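Local coordinates for trypsin-resistant surface T6 protein (PDB 4P0D) that probably polymerises into the covalently linked shaft of cell-wall-anchored pili on the surface of Streptococcus pyogenes, as expected of a backbone pilin, at residues V79-N83 / G84-Y88. The protein carries 1 engineered substitution. Sequence-based numbering, arbitrary orientation.
With CA (calcium ion), chain E.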
ATOM      1  N   VAL A  79      -2.059 -33.820  -8.392  1.00 20.08           N
ATOM      2  CA  VAL A  79      -0.788 -34.174  -8.997  1.00 19.48           C
ATOM      3  C   VAL A  79       0.336 -33.443  -8.257  1.00 19.06           C
ATOM      4  O   VAL A  79       0.281 -32.238  -8.063  1.00 17.11           O
ATOM      5  CB  VAL A  79      -0.808 -33.855 -10.497  1.00 19.44           C
ATOM      6  CG1 VAL A  79       0.493 -34.283 -11.175  1.00 20.15           C
ATOM      7  CG2 VAL A  79      -2.001 -34.551 -11.145  1.00 18.95           C
ATOM      8  N   SER A  80       1.344 -34.190  -7.820  1.00 18.97           N
ATOM      9  CA  SER A  80       2.439 -33.578  -7.088  1.00 19.05           C
ATOM     10  C   SER A  80       3.344 -32.815  -8.045  1.00 16.87           C
ATOM     11  O   SER A  80       3.341 -33.063  -9.250  1.00 16.11           O
ATOM     12  CB  SER A  80       3.243 -34.638  -6.340  1.00 20.10           C
ATOM     13  OG  SER A  80       3.957 -35.446  -7.260  1.00 21.15           O
ATOM     14  N   ILE A  81       4.118 -31.885  -7.491  1.00 16.05           N
ATOM     15  CA  ILE A  81       5.111 -31.155  -8.264  1.00 15.52           C
ATOM     16  C   ILE A  81       6.524 -31.395  -7.721  1.00 15.00           C
ATOM     17  O   ILE A  81       6.714 -31.733  -6.546  1.00 13.75           O
ATOM     18  CB  ILE A  81       4.826 -29.629  -8.299  1.00 15.37           C
ATOM     19  CG1 ILE A  81       4.906 -29.019  -6.904  1.00 15.29           C
ATOM     20  CG2 ILE A  81       3.449 -29.356  -8.903  1.00 15.54           C
ATOM     21  CD1 ILE A  81       4.678 -27.533  -6.906  1.00 15.90           C
ATOM     22  N   SER A  82       7.509 -31.190  -8.591  1.00 14.07           N
ATOM     23  CA  SER A  82       8.894 -31.111  -8.160  1.00 14.18           C
ATOM     24  C   SER A  82       9.733 -30.430  -9.218  1.00 13.90           C
ATOM     25  O   SER A  82       9.577 -30.695 -10.403  1.00 12.57           O
ATOM     26  CB  SER A  82       9.452 -32.500  -7.884  1.00 14.38           C
ATOM     27  OG  SER A  82       9.147 -33.343  -8.960  1.00 14.25           O
ATOM     28  N   ASN A  83      10.620 -29.541  -8.780  1.00 14.17           N
ATOM     29  CA  ASN A  83      11.610 -28.961  -9.679  1.00 14.52           C
ATOM     30  C   ASN A  83      10.971 -28.356 -10.933  1.00 14.38           C
ATOM     31  O   ASN A  83      11.529 -28.450 -12.023  1.00 13.72           O
ATOM     32  CB  ASN A  83      12.647 -30.041 -10.047  1.00 16.03           C
ATOM     33  CG  ASN A  83      13.954 -29.457 -10.608  1.00 17.40           C
ATOM     34  OD1 ASN A  83      14.495 -28.487 -10.095  1.00 18.80           O
ATOM     35  ND2 ASN A  83      14.460 -30.071 -11.673  1.00 18.27           N
ATOM     36  N   GLY A  84       9.777 -27.779 -10.788  1.00 13.67           N
ATOM     37  CA  GLY A  84       9.144 -27.065 -11.894  1.00 14.00           C
ATOM     38  C   GLY A  84       8.289 -27.896 -12.847  1.00 14.05           C
ATOM     39  O   GLY A  84       7.796 -27.373 -13.847  1.00 13.91           O
ATOM     40  N   THR A  85       8.100 -29.180 -12.553  1.00 14.43           N
ATOM     41  CA  THR A  85       7.307 -30.024 -13.417  1.00 15.00           C
ATOM     42  C   THR A  85       6.339 -30.905 -12.640  1.00 15.45           C
ATOM     43  O   THR A  85       6.524 -31.186 -11.454  1.00 14.39           O
ATOM     44  CB  THR A  85       8.192 -30.917 -14.319  1.00 15.34           C
ATOM     45  OG1 THR A  85       8.772 -31.952 -13.538  1.00 16.28           O
ATOM     46  CG2 THR A  85       9.296 -30.117 -14.986  1.00 15.02           C
ATOM     47  N   ALA A  86       5.283 -31.323 -13.319  1.00 17.13           N
ATOM     48  CA  ALA A  86       4.343 -32.290 -12.735  1.00 17.58           C
ATOM     49  C   ALA A  86       4.069 -33.333 -13.780  1.00 18.36           C
ATOM     50  O   ALA A  86       3.950 -32.990 -14.975  1.00 19.08           O
ATOM     51  CB  ALA A  86       3.065 -31.593 -12.323  1.00 18.02           C
ATOM     52  N   THR A  87       4.006 -34.597 -13.348  1.00 18.02           N
ATOM     53  CA  THR A  87       3.711 -35.715 -14.233  1.00 18.78           C
ATOM     54  C   THR A  87       2.578 -36.582 -13.679  1.00 17.64           C
ATOM     55  O   THR A  87       2.542 -36.917 -12.502  1.00 16.64           O
ATOM     56  CB  THR A  87       4.973 -36.559 -14.491  1.00 20.31           C
ATOM     57  OG1 THR A  87       5.897 -35.773 -15.253  1.00 23.70           O
ATOM     58  CG2 THR A  87       4.664 -37.817 -15.288  1.00 20.92           C
ATOM     59  N   TYR A  88       1.666 -36.946 -14.564  1.00 18.48           N
ATOM     60  CA  TYR A  88       0.509 -37.758 -14.244  1.00 18.48           C
ATOM     61  C   TYR A  88       0.442 -38.918 -15.251  1.00 18.67           C
ATOM     62  O   TYR A  88       0.623 -38.716 -16.459  1.00 18.07           O
ATOM     63  CB  TYR A  88      -0.739 -36.905 -14.324  1.00 18.02           C
ATOM     64  CG  TYR A  88      -1.991 -37.711 -14.156  1.00 19.18           C
ATOM     65  CD1 TYR A  88      -2.355 -38.198 -12.900  1.00 20.10           C
ATOM     66  CD2 TYR A  88      -2.788 -38.043 -15.255  1.00 19.56           C
ATOM     67  CE1 TYR A  88      -3.492 -38.968 -12.741  1.00 20.75           C
ATOM     68  CE2 TYR A  88      -3.929 -38.813 -15.102  1.00 20.34           C
ATOM     69  CZ  TYR A  88      -4.281 -39.255 -13.845  1.00 21.87           C
ATOM     70  OH  TYR A  88      -5.411 -40.033 -13.663  1.00 24.83           O
TER
HETATM   71 CA    CA E 604       8.593 -32.954 -11.197  1.00 37.40          CA
HETATM   72  O   HOH W   1       4.547 -35.018 -10.512  1.00 21.84           O
HETATM   73  O   HOH W   2      11.109 -34.321 -11.615  1.00 17.62           O
HETATM   74  O   HOH W   3       7.463 -34.958 -11.676  1.00 38.24           O
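A two-residue beta hairpin with a type I' turn brings Ser82 and Thr85 together, and a calcium ion sits on this pair. The evidence for the turn is a ring of two backbone bonds, the mutual N-H to O pair of an antiparallel hydrogen-bonded pair: Ser82 N to Thr85 O and Thr85 N to Ser82 O are both 3.0 Å long and both nearly straight at the hydrogen. Asn83 and Gly84, both with positive phi, fill the two corners, the conformation that defines type I'. Each residue of the pair gives the calcium its carbonyl oxygen and its hydroxyl. Ser82 OG forms the shortest of these bonds, 2.3 Å, and both hydroxyls are brought onto the ion by a chi1 that places them between backbone N and carbonyl carbon (49° in Ser82, 73° in Thr85). Two waters add to these four protein oxygens, all from this one turn, on the surface of the N-terminal Ig-like domain. Both carbonyls thus serve twice, accepting an N-H while binding the metal, which would probably polarise them. Beyond the turn the two arms are joined by a water that donates to Ser80 O and accepts from Thr87 N. Away from the calcium, apolar side chains meet: Ala86 CB touches both Val79 CG1 (3.9 Å) and Ile81 CG2 (4.1 Å), while Val21 and Ile15 continue the packing around Ile81. With CG1 anti to its own N (chi1 -177°), Val79 directs the other methyl, CG2, obliquely onto the Tyr88 ring, 4.1 Å from Tyr88 CD1.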